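Local coordinates for GMP reductase (Trypanosoma brucei brucei, PDB 6JIG), which probably catalyses the irreversible NADPH-dependent deamination of GMP to IMP, helping to balance adenine and guanine nucleotide pools, at residues L13-I21 / G352-A363. The protein carries 1 engineered substitution. Residues are numbered along the deposited sequence; the frame is centred on the assembly and turned at random.
Sequences LTYDDVLII and GGLRTSGDISKA. With 5GP (guanosine-5'-monophosphate), chain B.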
ATOM      1  N   LEU A  13     -28.707 -19.125  -0.626  1.00 30.26           N
ATOM      2  CA  LEU A  13     -28.186 -18.144  -1.566  1.00 29.49           C
ATOM      3  C   LEU A  13     -28.416 -16.740  -1.040  1.00 32.13           C
ATOM      4  O   LEU A  13     -29.429 -16.468  -0.381  1.00 32.48           O
ATOM      5  CB  LEU A  13     -28.866 -18.276  -2.929  1.00 29.52           C
ATOM      6  CG  LEU A  13     -28.807 -19.674  -3.536  1.00 35.43           C
ATOM      7  CD1 LEU A  13     -29.619 -19.682  -4.820  1.00 36.13           C
ATOM      8  CD2 LEU A  13     -27.374 -20.074  -3.789  1.00 34.08           C
ATOM      9  N   THR A  14     -27.489 -15.842  -1.353  1.00 31.31           N
ATOM     10  CA  THR A  14     -27.713 -14.426  -1.104  1.00 30.53           C
ATOM     11  C   THR A  14     -27.835 -13.682  -2.433  1.00 31.85           C
ATOM     12  O   THR A  14     -27.786 -14.287  -3.514  1.00 30.16           O
ATOM     13  CB  THR A  14     -26.607 -13.834  -0.225  1.00 35.23           C
ATOM     14  OG1 THR A  14     -27.038 -12.547   0.231  1.00 43.78           O
ATOM     15  CG2 THR A  14     -25.310 -13.689  -1.021  1.00 35.60           C
ATOM     16  N   TYR A  15     -27.998 -12.354  -2.352  1.00 31.32           N
ATOM     17  CA  TYR A  15     -28.243 -11.571  -3.566  1.00 30.14           C
ATOM     18  C   TYR A  15     -27.104 -11.727  -4.562  1.00 33.02           C
ATOM     19  O   TYR A  15     -27.342 -11.901  -5.763  1.00 31.86           O
ATOM     20  CB  TYR A  15     -28.437 -10.095  -3.235  1.00 31.05           C
ATOM     21  CG  TYR A  15     -29.624  -9.855  -2.329  1.00 34.13           C
ATOM     22  CD1 TYR A  15     -30.888 -10.303  -2.691  1.00 33.34           C
ATOM     23  CD2 TYR A  15     -29.477  -9.209  -1.109  1.00 35.93           C
ATOM     24  CE1 TYR A  15     -31.985 -10.090  -1.864  1.00 35.22           C
ATOM     25  CE2 TYR A  15     -30.585  -8.989  -0.266  1.00 32.79           C
ATOM     26  CZ  TYR A  15     -31.825  -9.438  -0.661  1.00 33.83           C
ATOM     27  OH  TYR A  15     -32.930  -9.238   0.130  1.00 32.66           O
ATOM     28  N   ASP A  16     -25.856 -11.671  -4.080  1.00 32.49           N
ATOM     29  CA  ASP A  16     -24.706 -11.801  -4.975  1.00 32.54           C
ATOM     30  C   ASP A  16     -24.574 -13.185  -5.603  1.00 34.86           C
ATOM     31  O   ASP A  16     -23.693 -13.370  -6.458  1.00 34.77           O
ATOM     32  CB  ASP A  16     -23.410 -11.467  -4.238  1.00 35.91           C
ATOM     33  CG  ASP A  16     -23.152  -9.985  -4.165  1.00 43.96           C
ATOM     34  OD1 ASP A  16     -23.881  -9.215  -4.830  1.00 41.31           O
ATOM     35  OD2 ASP A  16     -22.223  -9.585  -3.435  1.00 47.95           O
ATOM     36  N   ASP A  17     -25.399 -14.158  -5.214  1.00 30.27           N
ATOM     37  CA  ASP A  17     -25.345 -15.474  -5.839  1.00 32.00           C
ATOM     38  C   ASP A  17     -26.182 -15.583  -7.112  1.00 32.18           C
ATOM     39  O   ASP A  17     -26.064 -16.586  -7.819  1.00 29.89           O
ATOM     40  CB  ASP A  17     -25.817 -16.566  -4.870  1.00 30.74           C
ATOM     41  CG  ASP A  17     -24.792 -16.874  -3.768  1.00 34.82           C
ATOM     42  OD1 ASP A  17     -23.615 -17.144  -4.098  1.00 34.49           O
ATOM     43  OD2 ASP A  17     -25.164 -16.845  -2.571  1.00 31.77           O
ATOM     44  N   VAL A  18     -27.055 -14.620  -7.413  1.00 31.83           N
ATOM     45  CA  VAL A  18     -27.993 -14.803  -8.514  1.00 32.36           C
ATOM     46  C   VAL A  18     -28.076 -13.551  -9.381  1.00 31.70           C
ATOM     47  O   VAL A  18     -27.689 -12.449  -8.981  1.00 32.25           O
ATOM     48  CB  VAL A  18     -29.411 -15.199  -8.013  1.00 32.80           C
ATOM     49  CG1 VAL A  18     -29.354 -16.524  -7.241  1.00 32.77           C
ATOM     50  CG2 VAL A  18     -30.002 -14.108  -7.124  1.00 30.55           C
ATOM     51  N   LEU A  19     -28.561 -13.751 -10.602  1.00 29.30           N
ATOM     52  CA  LEU A  19     -29.014 -12.665 -11.468  1.00 30.92           C
ATOM     53  C   LEU A  19     -30.446 -12.934 -11.877  1.00 30.18           C
ATOM     54  O   LEU A  19     -30.880 -14.085 -11.900  1.00 31.10           O
ATOM     55  CB  LEU A  19     -28.155 -12.552 -12.730  1.00 31.61           C
ATOM     56  CG  LEU A  19     -26.684 -12.265 -12.495  1.00 32.23           C
ATOM     57  CD1 LEU A  19     -25.956 -12.496 -13.817  1.00 35.23           C
ATOM     58  CD2 LEU A  19     -26.501 -10.831 -12.013  1.00 34.67           C
ATOM     59  N   ILE A  20     -31.176 -11.862 -12.196  1.00 31.55           N
ATOM     60  CA  ILE A  20     -32.512 -11.973 -12.776  1.00 32.30           C
ATOM     61  C   ILE A  20     -32.382 -12.312 -14.259  1.00 31.05           C
ATOM     62  O   ILE A  20     -31.692 -11.618 -15.004  1.00 30.40           O
ATOM     63  CB  ILE A  20     -33.299 -10.673 -12.581  1.00 30.95           C
ATOM     64  CG1 ILE A  20     -33.534 -10.431 -11.085  1.00 30.23           C
ATOM     65  CG2 ILE A  20     -34.624 -10.708 -13.372  1.00 32.62           C
ATOM     66  CD1 ILE A  20     -33.956  -8.973 -10.785  1.00 30.42           C
ATOM     67  N   ILE A  21     -33.017 -13.395 -14.676  1.00 31.46           N
ATOM     68  CA  ILE A  21     -32.939 -13.809 -16.078  1.00 29.64           C
ATOM     69  C   ILE A  21     -33.829 -12.887 -16.901  1.00 33.42           C
ATOM     70  O   ILE A  21     -35.017 -12.733 -16.566  1.00 34.18           O
ATOM     71  CB  ILE A  21     -33.393 -15.263 -16.237  1.00 31.39           C
ATOM     72  CG1 ILE A  21     -32.481 -16.230 -15.478  1.00 30.81           C
ATOM     73  CG2 ILE A  21     -33.408 -15.646 -17.723  1.00 32.95           C
ATOM     74  CD1 ILE A  21     -33.098 -17.621 -15.338  1.00 32.14           C
ATOM     75  N   GLY A 352     -32.081  -5.939   5.173  1.00 32.01           N
ATOM     76  CA  GLY A 352     -30.657  -6.083   5.414  1.00 35.21           C
ATOM     77  C   GLY A 352     -29.909  -6.672   4.222  1.00 34.79           C
ATOM     78  O   GLY A 352     -30.427  -7.508   3.472  1.00 34.53           O
ATOM     79  N   GLY A 353     -28.653  -6.250   4.070  1.00 35.16           N
ATOM     80  CA  GLY A 353     -27.787  -6.860   3.081  1.00 34.44           C
ATOM     81  C   GLY A 353     -27.932  -6.306   1.686  1.00 35.58           C
ATOM     82  O   GLY A 353     -27.281  -6.813   0.762  1.00 35.38           O
ATOM     83  N   LEU A 354     -28.748  -5.273   1.498  1.00 31.72           N
ATOM     84  CA  LEU A 354     -28.942  -4.680   0.181  1.00 34.64           C
ATOM     85  C   LEU A 354     -27.891  -3.605  -0.036  1.00 38.07           C
ATOM     86  O   LEU A 354     -27.651  -2.780   0.849  1.00 38.55           O
ATOM     87  CB  LEU A 354     -30.345  -4.090   0.052  1.00 32.55           C
ATOM     88  CG  LEU A 354     -31.411  -5.176   0.217  1.00 35.92           C
ATOM     89  CD1 LEU A 354     -32.715  -4.553   0.673  1.00 35.92           C
ATOM     90  CD2 LEU A 354     -31.623  -5.882  -1.082  1.00 34.17           C
ATOM     91  N   ARG A 355     -27.241  -3.643  -1.201  1.00 36.61           N
ATOM     92  CA  ARG A 355     -26.146  -2.738  -1.510  1.00 36.82           C
ATOM     93  C   ARG A 355     -26.388  -1.871  -2.729  1.00 38.52           C
ATOM     94  O   ARG A 355     -25.790  -0.794  -2.823  1.00 37.19           O
ATOM     95  CB  ARG A 355     -24.842  -3.531  -1.723  1.00 38.46           C
ATOM     96  CG  ARG A 355     -24.331  -4.224  -0.456  1.00 43.13           C
ATOM     97  CD  ARG A 355     -23.358  -5.351  -0.809  1.00 49.68           C
ATOM     98  N   THR A 356     -27.237  -2.308  -3.664  1.00 36.79           N
ATOM     99  CA  THR A 356     -27.479  -1.613  -4.923  1.00 34.78           C
ATOM    100  C   THR A 356     -28.954  -1.719  -5.252  1.00 34.84           C
ATOM    101  O   THR A 356     -29.676  -2.537  -4.674  1.00 34.61           O
ATOM    102  CB  THR A 356     -26.679  -2.227  -6.080  1.00 35.30           C
ATOM    103  OG1 THR A 356     -27.131  -3.578  -6.279  1.00 36.56           O
ATOM    104  CG2 THR A 356     -25.178  -2.245  -5.776  1.00 37.96           C
ATOM    105  N   SER A 357     -29.405  -0.891  -6.203  1.00 33.45           N
ATOM    106  CA  SER A 357     -30.768  -1.036  -6.692  1.00 33.62           C
ATOM    107  C   SER A 357     -30.981  -2.412  -7.307  1.00 35.58           C
ATOM    108  O   SER A 357     -32.087  -2.961  -7.223  1.00 34.56           O
ATOM    109  CB  SER A 357     -31.106   0.067  -7.707  1.00 34.83           C
ATOM    110  OG  SER A 357     -30.196   0.094  -8.801  1.00 35.43           O
ATOM    111  N   GLY A 358     -29.925  -3.001  -7.890  1.00 32.05           N
ATOM    112  CA  GLY A 358     -30.046  -4.356  -8.415  1.00 32.58           C
ATOM    113  C   GLY A 358     -30.454  -5.365  -7.355  1.00 32.56           C
ATOM    114  O   GLY A 358     -31.242  -6.276  -7.618  1.00 31.27           O
ATOM    115  N   ASP A 359     -29.923  -5.221  -6.142  1.00 30.99           N
ATOM    116  CA  ASP A 359     -30.327  -6.106  -5.050  1.00 32.70           C
ATOM    117  C   ASP A 359     -31.799  -5.924  -4.692  1.00 31.33           C
ATOM    118  O   ASP A 359     -32.487  -6.888  -4.320  1.00 31.86           O
ATOM    119  CB  ASP A 359     -29.469  -5.841  -3.816  1.00 34.19           C
ATOM    120  CG  ASP A 359     -28.002  -6.117  -4.045  1.00 40.49           C
ATOM    121  OD1 ASP A 359     -27.681  -6.870  -4.986  1.00 37.80           O
ATOM    122  OD2 ASP A 359     -27.175  -5.577  -3.272  1.00 37.29           O
ATOM    123  N   ILE A 360     -32.293  -4.697  -4.785  1.00 32.61           N
ATOM    124  CA  ILE A 360     -33.711  -4.449  -4.538  1.00 32.22           C
ATOM    125  C   ILE A 360     -34.571  -5.197  -5.550  1.00 30.84           C
ATOM    126  O   ILE A 360     -35.574  -5.830  -5.187  1.00 30.67           O
ATOM    127  CB  ILE A 360     -33.988  -2.934  -4.554  1.00 32.65           C
ATOM    128  CG1 ILE A 360     -33.231  -2.258  -3.407  1.00 34.40           C
ATOM    129  CG2 ILE A 360     -35.504  -2.670  -4.463  1.00 31.64           C
ATOM    130  CD1 ILE A 360     -33.381  -0.727  -3.376  1.00 37.42           C
ATOM    131  N   SER A 361     -34.198  -5.143  -6.839  1.00 30.99           N
ATOM    132  CA  SER A 361     -34.924  -5.929  -7.836  1.00 30.53           C
ATOM    133  C   SER A 361     -34.926  -7.410  -7.478  1.00 31.95           C
ATOM    134  O   SER A 361     -35.944  -8.093  -7.633  1.00 30.63           O
ATOM    135  CB  SER A 361     -34.326  -5.740  -9.234  1.00 29.87           C
ATOM    136  OG  SER A 361     -34.215  -4.369  -9.610  1.00 34.88           O
ATOM    137  N   LYS A 362     -33.786  -7.935  -7.023  1.00 30.06           N
ATOM    138  CA  LYS A 362     -33.743  -9.349  -6.671  1.00 29.53           C
ATOM    139  C   LYS A 362     -34.642  -9.648  -5.479  1.00 32.32           C
ATOM    140  O   LYS A 362     -35.328 -10.675  -5.453  1.00 30.38           O
ATOM    141  CB  LYS A 362     -32.300  -9.776  -6.367  1.00 29.03           C
ATOM    142  CG  LYS A 362     -31.355  -9.594  -7.558  1.00 27.92           C
ATOM    143  CD  LYS A 362     -29.880  -9.931  -7.180  1.00 28.35           C
ATOM    144  CE  LYS A 362     -28.918  -9.424  -8.250  1.00 31.29           C
ATOM    145  NZ  LYS A 362     -27.494  -9.823  -7.924  1.00 32.75           N
ATOM    146  N   ALA A 363     -34.624  -8.780  -4.467  1.00 31.22           N
ATOM    147  CA  ALA A 363     -35.447  -9.018  -3.284  1.00 30.87           C
ATOM    148  C   ALA A 363     -36.932  -9.057  -3.647  1.00 30.49           C
ATOM    149  O   ALA A 363     -37.663  -9.960  -3.223  1.00 31.82           O
ATOM    150  CB  ALA A 363     -35.168  -7.940  -2.237  1.00 30.06           C
TER
HETATM  151  P   5GP B 601     -28.203  -2.703   5.947  1.00 39.22           P
HETATM  152  O1P 5GP B 601     -27.354  -3.809   5.344  1.00 38.83           O
HETATM  153  O2P 5GP B 601     -27.394  -1.636   6.656  1.00 39.72           O
HETATM  154  O3P 5GP B 601     -29.266  -2.163   5.022  1.00 38.41           O
HETATM  155  O5' 5GP B 601     -29.037  -3.504   7.047  1.00 39.27           O
HETATM  156  C5' 5GP B 601     -29.785  -2.860   8.068  1.00 38.25           C
HETATM  157  C4' 5GP B 601     -30.473  -3.880   8.952  1.00 37.98           C
HETATM  158  O4' 5GP B 601     -29.493  -4.534   9.791  1.00 40.93           O
HETATM  159  C3' 5GP B 601     -31.480  -3.334   9.957  1.00 38.54           C
HETATM  160  O3' 5GP B 601     -32.737  -3.011   9.375  1.00 36.04           O
HETATM  161  C2' 5GP B 601     -31.537  -4.445  11.021  1.00 40.55           C
HETATM  162  O2' 5GP B 601     -32.420  -5.496  10.650  1.00 41.32           O
HETATM  163  C1' 5GP B 601     -30.120  -5.019  10.962  1.00 40.90           C
HETATM  164  N9  5GP B 601     -29.302  -4.620  12.113  1.00 45.05           N
HETATM  165  C8  5GP B 601     -29.059  -3.375  12.552  1.00 46.66           C
HETATM  166  N7  5GP B 601     -28.231  -3.465  13.625  1.00 48.87           N
HETATM  167  C5  5GP B 601     -27.953  -4.777  13.820  1.00 49.64           C
HETATM  168  C6  5GP B 601     -27.175  -5.475  14.733  1.00 50.31           C
HETATM  169  O6  5GP B 601     -26.537  -4.846  15.603  1.00 50.91           O
HETATM  170  N1  5GP B 601     -27.118  -6.815  14.665  1.00 47.19           N
HETATM  171  C2  5GP B 601     -27.795  -7.497  13.730  1.00 47.37           C
HETATM  172  N2  5GP B 601     -27.715  -8.846  13.683  1.00 45.84           N
HETATM  173  N3  5GP B 601     -28.553  -6.848  12.814  1.00 43.14           N
HETATM  174  C4  5GP B 601     -28.635  -5.498  12.859  1.00 44.07           C
HETATM  175  O   HOH W   1     -32.843  -7.671   2.412  1.00 34.35           O
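Lys362 NZ is gripped by two backbone carbonyls, Tyr15 O and Val18 O, a worked example of a buried lysine pinning an N-terminal arm to a TIM barrel, here to the loop and helix that follow barrel strand 348-351. The Val18 bond, 2.8 Å from Lys362 NZ to Val18 O, runs nearly straight out from the carbonyl (C=O...N 166°). Lys362 NZ instead meets Tyr15 O from above its carbonyl plane, while Val18 N binds that oxygen from the opposite face. The lysine chain, extended beyond CG (chi2 176°), runs antiparallel to the Tyr15 side chain, its CB against Tyr15 CD1. Leu354 CD2, 3.4 Å from Tyr15 CE2, and Ala363 CB approach the ring obliquely from the same side as Asp359 O, which lies over that face, offset toward the rim. Gln330 and Val334 of helix 330-344 also touch this tyrosine. On the helix side, Thr356 and Asp359 form a capping box, and Asp359 OD2 additionally takes Arg355 N at 2.8 Å. Gly353 N donates to phosphate oxygen O1P of the bound GMP. At the edge of the tyrosine ring, in its plane, a water joins Tyr15 OH, at 2.8 Å, to Gly352 O, to which it donates at 2.6 Å.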